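Local coordinates for protein branched-chain-amino-acid aminotransferase (Deinococcus radiodurans, PDB 3UZO) that probably catalyses the reversible, pyridoxal-phosphate-dependent transfer of the amino group between branched-chain amino acids and 2-oxoglutarate, at residues T235-G240 with S259-P264; Y190-P195 with G205-S210; C105-M110 with H196-A201; F244-Q249 with S297-C302. All coordinates share one frame; numbering follows the deposited sequence.

Contact 1: residues T235-G240 with S259-P264. With PLP (pyridoxal-5'-phosphate), chain C.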
loop_
_atom_site.group_PDB
_atom_site.type_symbol
_atom_site.label_atom_id
_atom_site.label_comp_id
_atom_site.label_asym_id
_atom_site.label_seq_id
_atom_site.Cartn_x
_atom_site.Cartn_y
_atom_site.Cartn_z
ATOM N N THR A 235 14.983 0.779 17.949
ATOM C CA THR A 235 16.084 0.427 17.074
ATOM C C THR A 235 15.869 0.992 15.675
ATOM O O THR A 235 14.745 1.288 15.284
ATOM C CB THR A 235 16.241 -1.100 16.996
ATOM O OG1 THR A 235 17.257 -1.428 16.044
ATOM C CG2 THR A 235 14.942 -1.745 16.581
ATOM N N ILE A 236 16.955 1.149 14.930
ATOM C CA ILE A 236 16.880 1.680 13.575
ATOM C C ILE A 236 16.440 0.598 12.593
ATOM O O ILE A 236 16.862 -0.550 12.696
ATOM C CB ILE A 236 18.244 2.247 13.145
ATOM C CG1 ILE A 236 18.574 3.473 14.007
ATOM C CG2 ILE A 236 18.230 2.599 11.652
ATOM C CD1 ILE A 236 19.941 4.058 13.755
ATOM N N GLU A 237 15.576 0.971 11.652
ATOM C CA GLU A 237 15.089 0.050 10.634
ATOM C C GLU A 237 15.810 0.389 9.331
ATOM O O GLU A 237 16.762 -0.297 8.942
ATOM C CB GLU A 237 13.573 0.209 10.461
ATOM C CG GLU A 237 12.752 -0.382 11.609
ATOM C CD GLU A 237 12.374 -1.831 11.355
ATOM O OE1 GLU A 237 11.563 -2.074 10.430
ATOM O OE2 GLU A 237 12.884 -2.724 12.069
ATOM N N GLU A 238 15.367 1.458 8.675
ATOM C CA GLU A 238 15.968 1.919 7.418
ATOM C C GLU A 238 15.406 3.300 7.081
ATOM O O GLU A 238 14.599 3.833 7.844
ATOM C CB GLU A 238 15.672 0.926 6.284
ATOM C CG GLU A 238 14.194 0.742 5.953
ATOM C CD GLU A 238 13.961 -0.287 4.850
ATOM O OE1 GLU A 238 14.897 -0.532 4.051
ATOM O OE2 GLU A 238 12.838 -0.839 4.766
ATOM N N ALA A 239 15.817 3.869 5.947
ATOM C CA ALA A 239 15.361 5.200 5.535
ATOM C C ALA A 239 14.121 5.284 4.632
ATOM O O ALA A 239 13.682 6.380 4.287
ATOM C CB ALA A 239 16.506 5.948 4.873
ATOM N N GLY A 240 13.552 4.157 4.230
ATOM C CA GLY A 240 12.379 4.253 3.379
ATOM C C GLY A 240 12.712 4.368 1.899
ATOM O O GLY A 240 11.831 4.309 1.044
ATOM N N SER A 259 16.185 -6.998 10.660
ATOM C CA SER A 259 14.778 -6.872 10.966
ATOM C C SER A 259 13.900 -7.477 9.890
ATOM O O SER A 259 14.189 -7.370 8.701
ATOM C CB SER A 259 14.406 -5.397 11.135
ATOM O OG SER A 259 13.001 -5.236 11.220
ATOM N N PRO A 260 12.805 -8.117 10.301
ATOM C CA PRO A 260 11.874 -8.737 9.361
ATOM C C PRO A 260 11.019 -7.685 8.647
ATOM O O PRO A 260 10.340 -7.995 7.669
ATOM C CB PRO A 260 11.038 -9.635 10.264
ATOM C CG PRO A 260 10.952 -8.820 11.516
ATOM C CD PRO A 260 12.379 -8.351 11.695
ATOM N N SER A 261 11.061 -6.442 9.129
ATOM C CA SER A 261 10.250 -5.382 8.534
ATOM C C SER A 261 10.980 -4.395 7.628
ATOM O O SER A 261 10.402 -3.376 7.226
ATOM C CB SER A 261 9.507 -4.615 9.635
ATOM O OG SER A 261 10.396 -4.153 10.645
ATOM N N ILE A 262 12.240 -4.672 7.306
ATOM C CA ILE A 262 12.975 -3.775 6.418
ATOM C C ILE A 262 13.210 -4.495 5.095
ATOM O O ILE A 262 13.151 -5.718 5.026
ATOM C CB ILE A 262 14.342 -3.348 7.005
ATOM C CG1 ILE A 262 15.293 -4.543 7.045
ATOM C CG2 ILE A 262 14.148 -2.769 8.408
ATOM C CD1 ILE A 262 16.733 -4.161 7.305
ATOM N N LEU A 263 13.484 -3.735 4.045
ATOM C CA LEU A 263 13.706 -4.336 2.739
ATOM C C LEU A 263 15.065 -5.005 2.657
ATOM O O LEU A 263 16.066 -4.441 3.100
ATOM C CB LEU A 263 13.628 -3.273 1.639
ATOM C CG LEU A 263 13.706 -3.886 0.239
ATOM C CD1 LEU A 263 12.355 -4.510 -0.084
ATOM C CD2 LEU A 263 14.059 -2.818 -0.794
ATOM N N PRO A 264 15.120 -6.229 2.103
ATOM C CA PRO A 264 16.423 -6.884 2.000
ATOM C C PRO A 264 17.151 -6.208 0.830
ATOM O O PRO A 264 17.049 -6.633 -0.323
ATOM C CB PRO A 264 16.052 -8.339 1.723
ATOM C CG PRO A 264 14.784 -8.217 0.940
ATOM C CD PRO A 264 14.035 -7.148 1.708
HETATM N N1 PLP C . 15.001 0.393 1.432
HETATM C C2 PLP C . 13.896 0.815 0.689
HETATM C C2A PLP C . 12.635 1.245 1.443
HETATM C C3 PLP C . 14.007 0.816 -0.749
HETATM O O3 PLP C . 12.968 1.218 -1.500
HETATM C C4 PLP C . 15.237 0.382 -1.383
HETATM C C4A PLP C . 15.296 0.386 -2.968
HETATM C C5 PLP C . 16.360 -0.044 -0.527
HETATM C C6 PLP C . 16.219 -0.030 0.860
HETATM C C5A PLP C . 17.675 -0.506 -1.025
HETATM O O4P PLP C . 17.616 -1.705 -1.750
HETATM P P PLP C . 18.500 -1.909 -3.054
HETATM O O1P PLP C . 18.187 -0.909 -4.114
HETATM O O2P PLP C . 18.135 -3.356 -3.465
HETATM O O3P PLP C . 19.921 -1.943 -2.569
HETATM O O HOH W 1 10.632 -0.669 6.203
#

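Contact 2: residues Y190-P195 with G205-S210. With PLP (pyridoxal-5'-phosphate), chain C.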
loop_
_atom_site.group_PDB
_atom_site.type_symbol
_atom_site.label_atom_id
_atom_site.label_comp_id
_atom_site.label_asym_id
_atom_site.label_seq_id
_atom_site.Cartn_x
_atom_site.Cartn_y
_atom_site.Cartn_z
ATOM N N TYR A 190 5.933 8.296 12.864
ATOM C CA TYR A 190 5.216 7.477 11.887
ATOM C C TYR A 190 5.952 6.191 11.534
ATOM O O TYR A 190 7.171 6.092 11.702
ATOM C CB TYR A 190 4.972 8.265 10.597
ATOM C CG TYR A 190 3.975 9.385 10.719
ATOM C CD1 TYR A 190 4.391 10.717 10.777
ATOM C CD2 TYR A 190 2.608 9.120 10.752
ATOM C CE1 TYR A 190 3.472 11.758 10.863
ATOM C CE2 TYR A 190 1.676 10.155 10.838
ATOM C CZ TYR A 190 2.115 11.472 10.892
ATOM O OH TYR A 190 1.197 12.498 10.962
ATOM N N ASP A 191 5.197 5.214 11.039
ATOM C CA ASP A 191 5.744 3.929 10.622
ATOM C C ASP A 191 5.440 3.745 9.136
ATOM O O ASP A 191 4.356 4.092 8.665
ATOM C CB ASP A 191 5.089 2.768 11.376
ATOM C CG ASP A 191 5.271 2.857 12.881
ATOM O OD1 ASP A 191 6.426 2.945 13.345
ATOM O OD2 ASP A 191 4.245 2.822 13.598
ATOM N N ARG A 192 6.398 3.205 8.400
ATOM C CA ARG A 192 6.186 2.947 6.981
ATOM C C ARG A 192 5.773 1.486 6.862
ATOM O O ARG A 192 5.208 1.071 5.850
ATOM C CB ARG A 192 7.473 3.183 6.180
ATOM C CG ARG A 192 8.625 2.256 6.559
ATOM C CD ARG A 192 9.895 2.529 5.752
ATOM N NE ARG A 192 9.915 1.872 4.442
ATOM C CZ ARG A 192 9.197 2.257 3.392
ATOM N NH1 ARG A 192 8.394 3.304 3.491
ATOM N NH2 ARG A 192 9.282 1.592 2.243
ATOM N N ALA A 193 6.050 0.708 7.904
ATOM C CA ALA A 193 5.714 -0.713 7.888
ATOM C C ALA A 193 5.385 -1.264 9.271
ATOM O O ALA A 193 5.838 -0.735 10.285
ATOM C CB ALA A 193 6.864 -1.504 7.278
ATOM N N ALA A 194 4.596 -2.335 9.297
ATOM C CA ALA A 194 4.200 -2.977 10.547
ATOM C C ALA A 194 5.204 -4.051 10.959
ATOM O O ALA A 194 6.030 -4.480 10.163
ATOM C CB ALA A 194 2.808 -3.597 10.401
ATOM N N PRO A 195 5.147 -4.495 12.223
ATOM C CA PRO A 195 6.079 -5.528 12.684
ATOM C C PRO A 195 5.973 -6.790 11.830
ATOM O O PRO A 195 6.972 -7.441 11.544
ATOM C CB PRO A 195 5.637 -5.769 14.129
ATOM C CG PRO A 195 5.119 -4.426 14.548
ATOM C CD PRO A 195 4.307 -4.013 13.333
ATOM N N GLY A 205 2.440 -0.024 -1.027
ATOM C CA GLY A 205 1.904 0.373 0.265
ATOM C C GLY A 205 2.949 0.915 1.229
ATOM O O GLY A 205 2.671 1.845 1.988
ATOM N N ASN A 206 4.152 0.344 1.208
ATOM C CA ASN A 206 5.210 0.796 2.104
ATOM C C ASN A 206 5.597 2.238 1.796
ATOM O O ASN A 206 5.818 3.043 2.704
ATOM C CB ASN A 206 6.462 -0.085 1.982
ATOM C CG ASN A 206 6.178 -1.565 2.213
ATOM O OD1 ASN A 206 5.250 -1.931 2.938
ATOM N ND2 ASN A 206 6.996 -2.426 1.605
ATOM N N TYR A 207 5.679 2.562 0.510
ATOM C CA TYR A 207 6.060 3.906 0.111
ATOM C C TYR A 207 4.946 4.912 0.320
ATOM O O TYR A 207 5.210 6.071 0.649
ATOM C CB TYR A 207 6.531 3.899 -1.342
ATOM C CG TYR A 207 7.687 2.947 -1.531
ATOM C CD1 TYR A 207 7.463 1.589 -1.733
ATOM C CD2 TYR A 207 9.004 3.387 -1.423
ATOM C CE1 TYR A 207 8.520 0.693 -1.822
ATOM C CE2 TYR A 207 10.068 2.497 -1.504
ATOM C CZ TYR A 207 9.813 1.149 -1.703
ATOM O OH TYR A 207 10.850 0.249 -1.767
ATOM N N ALA A 208 3.704 4.468 0.139
ATOM C CA ALA A 208 2.546 5.329 0.334
ATOM C C ALA A 208 2.578 5.834 1.777
ATOM O O ALA A 208 2.386 7.023 2.038
ATOM C CB ALA A 208 1.246 4.542 0.079
ATOM N N ALA A 209 2.847 4.921 2.705
ATOM C CA ALA A 209 2.906 5.253 4.125
ATOM C C ALA A 209 4.037 6.228 4.458
ATOM O O ALA A 209 3.917 7.026 5.390
ATOM C CB ALA A 209 3.064 3.967 4.954
ATOM N N SER A 210 5.125 6.170 3.690
ATOM C CA SER A 210 6.282 7.031 3.932
ATOM C C SER A 210 6.141 8.443 3.368
ATOM O O SER A 210 6.923 9.323 3.709
ATOM C CB SER A 210 7.552 6.401 3.350
ATOM O OG SER A 210 7.572 6.524 1.932
HETATM N N1 PLP C . 15.001 0.393 1.432
HETATM C C2 PLP C . 13.896 0.815 0.689
HETATM C C2A PLP C . 12.635 1.245 1.443
HETATM C C3 PLP C . 14.007 0.816 -0.749
HETATM O O3 PLP C . 12.968 1.218 -1.500
HETATM C C4 PLP C . 15.237 0.382 -1.383
HETATM C C4A PLP C . 15.296 0.386 -2.968
HETATM C C5 PLP C . 16.360 -0.044 -0.527
HETATM C C6 PLP C . 16.219 -0.030 0.860
HETATM C C5A PLP C . 17.675 -0.506 -1.025
HETATM O O4P PLP C . 17.616 -1.705 -1.750
HETATM P P PLP C . 18.500 -1.909 -3.054
HETATM O O1P PLP C . 18.187 -0.909 -4.114
HETATM O O2P PLP C . 18.135 -3.356 -3.465
HETATM O O3P PLP C . 19.921 -1.943 -2.569
HETATM O O HOH W 2 3.477 6.550 8.160
HETATM O O HOH W 3 3.551 -1.030 4.949
#

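Contact 3: residues C105-M110 with H196-A201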
loop_
_atom_site.group_PDB
_atom_site.type_symbol
_atom_site.label_atom_id
_atom_site.label_comp_id
_atom_site.label_asym_id
_atom_site.label_seq_id
_atom_site.Cartn_x
_atom_site.Cartn_y
_atom_site.Cartn_z
ATOM N N CYS A 105 6.140 -10.610 -5.087
ATOM C CA CYS A 105 4.959 -11.151 -5.752
ATOM C C CYS A 105 4.253 -12.164 -4.865
ATOM O O CYS A 105 3.032 -12.123 -4.687
ATOM C CB CYS A 105 5.337 -11.826 -7.074
ATOM S SG CYS A 105 5.661 -10.682 -8.436
ATOM N N ARG A 106 5.034 -13.083 -4.314
ATOM C CA ARG A 106 4.485 -14.117 -3.451
ATOM C C ARG A 106 3.697 -13.499 -2.296
ATOM O O ARG A 106 2.600 -13.953 -1.974
ATOM C CB ARG A 106 5.625 -14.971 -2.904
ATOM C CG ARG A 106 5.261 -16.411 -2.630
ATOM C CD ARG A 106 6.526 -17.203 -2.398
ATOM N NE ARG A 106 7.500 -16.912 -3.441
ATOM C CZ ARG A 106 8.774 -17.282 -3.400
ATOM N NH1 ARG A 106 9.234 -17.962 -2.358
ATOM N NH2 ARG A 106 9.588 -16.973 -4.400
ATOM N N ARG A 107 4.255 -12.455 -1.689
ATOM C CA ARG A 107 3.621 -11.790 -0.551
ATOM C C ARG A 107 2.267 -11.162 -0.864
ATOM O O ARG A 107 1.423 -11.037 0.023
ATOM C CB ARG A 107 4.565 -10.732 0.039
ATOM C CG ARG A 107 4.058 -10.064 1.315
ATOM C CD ARG A 107 3.702 -11.095 2.405
ATOM N NE ARG A 107 3.463 -10.482 3.717
ATOM C CZ ARG A 107 2.313 -9.946 4.126
ATOM N NH1 ARG A 107 1.245 -9.927 3.343
ATOM N NH2 ARG A 107 2.230 -9.424 5.342
ATOM N N LEU A 108 2.052 -10.778 -2.119
ATOM C CA LEU A 108 0.783 -10.177 -2.510
ATOM C C LEU A 108 -0.063 -11.090 -3.401
ATOM O O LEU A 108 -0.989 -10.632 -4.073
ATOM C CB LEU A 108 1.027 -8.848 -3.220
ATOM C CG LEU A 108 1.690 -7.754 -2.374
ATOM C CD1 LEU A 108 1.573 -6.422 -3.107
ATOM C CD2 LEU A 108 1.014 -7.659 -1.019
ATOM N N LEU A 109 0.265 -12.379 -3.398
ATOM C CA LEU A 109 -0.455 -13.368 -4.196
ATOM C C LEU A 109 -0.443 -13.070 -5.692
ATOM O O LEU A 109 -1.423 -13.318 -6.393
ATOM C CB LEU A 109 -1.900 -13.493 -3.700
ATOM C CG LEU A 109 -2.140 -14.316 -2.423
ATOM C CD1 LEU A 109 -1.086 -14.016 -1.371
ATOM C CD2 LEU A 109 -3.536 -14.016 -1.894
ATOM N N MET A 110 0.667 -12.532 -6.180
ATOM C CA MET A 110 0.796 -12.238 -7.605
ATOM C C MET A 110 1.699 -13.305 -8.217
ATOM O O MET A 110 2.578 -13.836 -7.541
ATOM C CB MET A 110 1.409 -10.847 -7.830
ATOM C CG MET A 110 0.601 -9.715 -7.205
ATOM S SD MET A 110 0.998 -8.073 -7.840
ATOM C CE MET A 110 2.498 -7.720 -6.934
ATOM N N HIS A 196 4.750 -7.128 11.428
ATOM C CA HIS A 196 4.512 -8.315 10.614
ATOM C C HIS A 196 3.696 -7.960 9.380
ATOM O O HIS A 196 2.698 -8.618 9.055
ATOM C CB HIS A 196 3.794 -9.371 11.450
ATOM C CG HIS A 196 4.568 -9.798 12.659
ATOM N ND1 HIS A 196 5.745 -10.511 12.573
ATOM C CD2 HIS A 196 4.357 -9.580 13.979
ATOM C CE1 HIS A 196 6.224 -10.716 13.787
ATOM N NE2 HIS A 196 5.401 -10.161 14.658
ATOM N N GLY A 197 4.139 -6.905 8.700
ATOM C CA GLY A 197 3.465 -6.445 7.503
ATOM C C GLY A 197 4.225 -6.770 6.228
ATOM O O GLY A 197 4.813 -7.842 6.089
ATOM N N THR A 198 4.233 -5.816 5.303
ATOM C CA THR A 198 4.883 -5.997 4.011
ATOM C C THR A 198 6.221 -5.279 3.898
ATOM O O THR A 198 6.731 -5.078 2.799
ATOM C CB THR A 198 3.958 -5.493 2.891
ATOM O OG1 THR A 198 3.569 -4.142 3.173
ATOM C CG2 THR A 198 2.709 -6.351 2.809
ATOM N N GLY A 199 6.789 -4.898 5.040
ATOM C CA GLY A 199 8.054 -4.183 5.042
ATOM C C GLY A 199 9.235 -4.881 4.391
ATOM O O GLY A 199 10.189 -4.223 3.974
ATOM N N ALA A 200 9.190 -6.207 4.304
ATOM C CA ALA A 200 10.285 -6.958 3.697
ATOM C C ALA A 200 10.112 -7.114 2.191
ATOM O O ALA A 200 10.986 -7.647 1.511
ATOM C CB ALA A 200 10.403 -8.338 4.353
ATOM N N ALA A 201 8.974 -6.662 1.675
ATOM C CA ALA A 201 8.691 -6.757 0.248
ATOM C C ALA A 201 8.723 -5.359 -0.361
ATOM O O ALA A 201 8.424 -4.376 0.308
ATOM C CB ALA A 201 7.322 -7.401 0.026
#

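Contact 4: residues F244-Q249 with S297-C302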
loop_
_atom_site.group_PDB
_atom_site.type_symbol
_atom_site.label_atom_id
_atom_site.label_comp_id
_atom_site.label_asym_id
_atom_site.label_seq_id
_atom_site.Cartn_x
_atom_site.Cartn_y
_atom_site.Cartn_z
ATOM N N PHE A 244 20.246 1.136 6.187
ATOM C CA PHE A 244 21.173 1.911 7.003
ATOM C C PHE A 244 22.343 1.040 7.424
ATOM O O PHE A 244 22.175 -0.151 7.654
ATOM C CB PHE A 244 20.447 2.396 8.264
ATOM C CG PHE A 244 21.342 3.054 9.285
ATOM C CD1 PHE A 244 21.504 4.438 9.304
ATOM C CD2 PHE A 244 21.995 2.294 10.250
ATOM C CE1 PHE A 244 22.306 5.060 10.283
ATOM C CE2 PHE A 244 22.799 2.901 11.232
ATOM C CZ PHE A 244 22.952 4.286 11.249
ATOM N N PHE A 245 23.530 1.623 7.497
ATOM C CA PHE A 245 24.692 0.887 7.976
ATOM C C PHE A 245 25.550 1.855 8.779
ATOM O O PHE A 245 25.428 3.071 8.625
ATOM C CB PHE A 245 25.508 0.261 6.831
ATOM C CG PHE A 245 26.292 1.240 6.009
ATOM C CD1 PHE A 245 25.721 1.856 4.899
ATOM C CD2 PHE A 245 27.621 1.523 6.321
ATOM C CE1 PHE A 245 26.460 2.738 4.105
ATOM C CE2 PHE A 245 28.366 2.397 5.544
ATOM C CZ PHE A 245 27.782 3.008 4.427
ATOM N N ALA A 246 26.387 1.321 9.661
ATOM C CA ALA A 246 27.267 2.160 10.462
ATOM C C ALA A 246 28.586 1.444 10.680
ATOM O O ALA A 246 28.663 0.217 10.596
ATOM C CB ALA A 246 26.613 2.498 11.812
ATOM N N ILE A 247 29.629 2.223 10.935
ATOM C CA ILE A 247 30.957 1.679 11.178
ATOM C C ILE A 247 31.316 2.006 12.636
ATOM O O ILE A 247 31.169 3.145 13.073
ATOM C CB ILE A 247 32.006 2.314 10.229
ATOM C CG1 ILE A 247 31.712 1.945 8.768
ATOM C CG2 ILE A 247 33.391 1.801 10.568
ATOM C CD1 ILE A 247 30.389 2.424 8.261
ATOM N N THR A 248 31.773 1.005 13.383
ATOM C CA THR A 248 32.136 1.206 14.786
ATOM C C THR A 248 33.263 2.224 14.953
ATOM O O THR A 248 34.017 2.501 14.011
ATOM C CB THR A 248 32.554 -0.124 15.445
ATOM O OG1 THR A 248 33.591 -0.735 14.668
ATOM C CG2 THR A 248 31.352 -1.067 15.544
ATOM N N GLN A 249 33.377 2.774 16.160
ATOM C CA GLN A 249 34.396 3.778 16.456
ATOM C C GLN A 249 35.820 3.400 16.057
ATOM O O GLN A 249 36.569 4.247 15.570
ATOM C CB GLN A 249 34.361 4.152 17.948
ATOM C CG GLN A 249 33.195 5.067 18.337
ATOM C CD GLN A 249 33.200 6.392 17.578
ATOM O OE1 GLN A 249 34.199 6.763 16.967
ATOM N NE2 GLN A 249 32.081 7.114 17.625
ATOM N N SER A 297 31.617 5.514 14.435
ATOM C CA SER A 297 32.400 6.618 13.894
ATOM C C SER A 297 31.849 7.159 12.570
ATOM O O SER A 297 32.176 8.278 12.180
ATOM C CB SER A 297 33.852 6.179 13.692
ATOM O OG SER A 297 33.928 5.134 12.740
ATOM N N GLU A 298 31.034 6.361 11.876
ATOM C CA GLU A 298 30.437 6.781 10.599
ATOM C C GLU A 298 29.119 6.056 10.366
ATOM O O GLU A 298 28.874 4.975 10.926
ATOM C CB GLU A 298 31.332 6.444 9.392
ATOM C CG GLU A 298 32.830 6.492 9.584
ATOM C CD GLU A 298 33.566 5.994 8.343
ATOM O OE1 GLU A 298 34.768 5.662 8.439
ATOM O OE2 GLU A 298 32.934 5.937 7.262
ATOM N N ALA A 299 28.282 6.644 9.518
ATOM C CA ALA A 299 26.996 6.050 9.169
ATOM C C ALA A 299 26.627 6.463 7.745
ATOM O O ALA A 299 27.040 7.517 7.265
ATOM C CB ALA A 299 25.910 6.503 10.143
ATOM N N GLY A 300 25.847 5.623 7.080
ATOM C CA GLY A 300 25.431 5.922 5.723
ATOM C C GLY A 300 24.168 5.169 5.359
ATOM O O GLY A 300 23.746 4.256 6.077
ATOM N N ALA A 301 23.553 5.577 4.255
ATOM C CA ALA A 301 22.347 4.940 3.750
ATOM C C ALA A 301 22.767 4.330 2.413
ATOM O O ALA A 301 23.529 4.952 1.675
ATOM C CB ALA A 301 21.249 5.980 3.540
ATOM N N CYS A 302 22.307 3.116 2.111
ATOM C CA CYS A 302 22.685 2.482 0.847
ATOM C C CYS A 302 21.499 1.973 0.051
ATOM O O CYS A 302 20.469 1.584 0.617
ATOM C CB CYS A 302 23.657 1.327 1.101
ATOM S SG CYS A 302 22.979 -0.004 2.137
#

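Contact 1: residues T235-G240 with S259-P264
Two irregular loop segments come nearest at Glu237 and Ile262, whose CA atoms are 6.1 Å apart, with 259-264 opening in a type I turn from Ser259 to Ile262. Glu237 and Glu238 both lie opposite Tyr227 in a classic beta bulge, and both send carboxylates to the turn segment. The chain of Glu237 is bent at chi2 (-91°), which brings its two oxygens down onto two serines. Ser259 OG donates to Glu237 OE2 on its syn side at 2.7 Å, while the same OG accepts from Ser261 N, closing an ST turn. Ser261 OG donates to Glu237 OE1, although the modelled 2.4 Å is doubtfully short. Ile262 CG2 packs beside the bent chain of Glu237, 3.4 Å from OE1 and 3.7 Å from CB.

Glu238, extended beyond CG, divides its carboxylate between protein and cofactor: OE2 takes Leu263 N at 3.1 Å from above the carboxylate plane, and OE1 lies 2.8 Å from N1 of pyridoxal phosphate. Leu263 CD2 packs on the pyridine ring, 3.5 Å from C4. A carboxylate oxygen at N1 is consistent with a protonated pyridine nitrogen, which would make the ring a better electron sink, and the Leu263 amide helps to hold that carboxylate in position.

Contact 2: residues Y190-P195 with G205-S210
Arg192 supplies the polar contact with the helix: its NH1 donates to Asn206 O at 2.7 Å, a weak bond because the N-H...O angle is only 116°. The side chain gets there by a bend at chi3 (-84°), which brings NH1 to the Asn206 carbonyl and NH2 over the Tyr207 ring, and the guanidinium and Asn206 amide planes stand 77° apart. Two waters bridge loop carbonyls to the helix. One donates to Asp191 O and the Ala209 carbonyl, the other to Arg192 O and the side-chain OD1 of Asn206, an oxygen that is also paired with Thr198.

The Tyr207 ring takes Arg192 over one face and the cofactor at its edge. NH2 of Arg192 sits 3.9 Å above the centre of the Tyr207 ring, but CZ is 5.0 Å from the centroid, so any cation-pi attraction is weak. Tyr207 OH is hydrogen-bonded to O3 of pyridoxal phosphate, either being a possible donor, and also to Lys202 NZ; the modelled length to O3 is doubtfully short. Arg192 NH2 also approaches the C2A methyl at 3.5 Å.

Close packing fills the remainder. Ser210 CB meets the guanidinium edge 3.2 Å from NH1, and the small Ala209 lets its CB rest 3.7 Å from Arg192 O.

The loop after strand 183-186 is thus packed against the start of helix 204-219, chiefly through Arg192. Asp191 OD1 bonds His233 of the same chain, and OD2 the backbone N of His196 of the second subunit, while Tyr207 meets the Phe76 ring of strand 74-83.

Contact 3: residues C105-M110 with H196-A201
The guanidinium of Arg107 has Thr198 CG2 over the centre of one face, 3.8 Å above its plane, and His196 O at its edge, 3.8 Å from NH2. Gly197 O approaches obliquely and accepts from NH2 at 3.1 Å, a weak bond with an N-H...O angle of 128°. Arginine suits this place because its long chain, with CG anti to the backbone N (chi1 -175°) and a bend at chi2, carries a flat donor group from the helix end to the Gly197 carbonyl, with that of His196 nearby. Thr198 lays its methyl on the same side of the guanidinium from which Gly197 O approaches, while OG1 turns to Asn206. The two side chains run nearly at right angles.

Nearer the helix the packing is apolar and loose, with Ala201 CB 4.3 Å from Arg107 CB and Thr198 CG2 4.4 Å from Leu108 CD2. Both segments turn tightly here: 198-201 forms a type I turn, and the helix ends in a Schellman motif with Leu109 at positive phi and Met110 N bonded to Cys105 O.

The end of helix 94-107 and the turn after it are seated on the antiparallel sheet through Cys105 and Met110, which touch Cys75 of strand 74-83 and Val148 of strand 141-151. There they meet the loop leading into helix 204-219 at the dimer interface, where Arg107 NH1 also bonds Ala209 O of the second subunit.

Contact 4: residues F244-Q249 with S297-C302
Phe245 lays its ring over Gly300, its neighbour in the antiparallel pairing. With CG between the backbone N and carbonyl carbon (chi1 72°), the ring folds across onto the next strand, and Gly300 CA sits over its face, 4.2 Å from the centroid, as a CH-pi contact. Glycine, having no side chain, lets the ring lie directly over its CA. Cys302 SG, 4.3 Å from Phe245 CD1, extends the same surface, which also carries Ile247 and Glu298, and leads into the cofactor pocket.

On the opposite face Phe244 reaches diagonally across to the partner strand, its ring swung opposite the backbone N (chi1 172°), so that CZ comes within 3.9 Å of Ala299 CB. Ala246 and Ala299 form a non-hydrogen-bonded pair whose small side chains let the backbones approach closely, CA to CA 4.1 Å. Phe245 and Gly300 are hydrogen-bonded in both directions, Phe245 N to Gly300 O at 3.0 Å. Ile247 N donates to Glu298 O at 2.9 Å.

At the outer end the register is broken by a classic beta bulge, in which Ser297 N and Glu298 N both reach Ile247 O, each weakly. Ser297 OG then donates to Thr248 O at 2.9 Å from above the carbonyl plane, so a hydroxyl continues the bonding where the ladder ends. The backbone bonds thus fix the register, while the ring over Gly300 and the buried Glu298 carboxylate, met by Val332 N and Thr333 OG1, join the strands to each other and to helix 331-344.

Following the chain, helix 94-107 ends in 105-110, which waits 85 residues for 196-201 to close contact 3. Before that closure 190-195 opens contact 2, which 205-210 completes just afterwards, so contacts 2 and 3 cross. Farther on, 235-240 opens contact 1 and 244-249 opens contact 4; 259-264 and then 297-302 close them, a second crossing pair in series with the first. Contact 3 ties the helix on the antiparallel sheet to the loop before helix 204-219. Contacts 1 and 2 meet at pyridoxal phosphate, Ala200 of contact 3 packs on Pro264 of contact 1, and Ile236 touches Phe244, joining the cofactor loops to the mixed sheet.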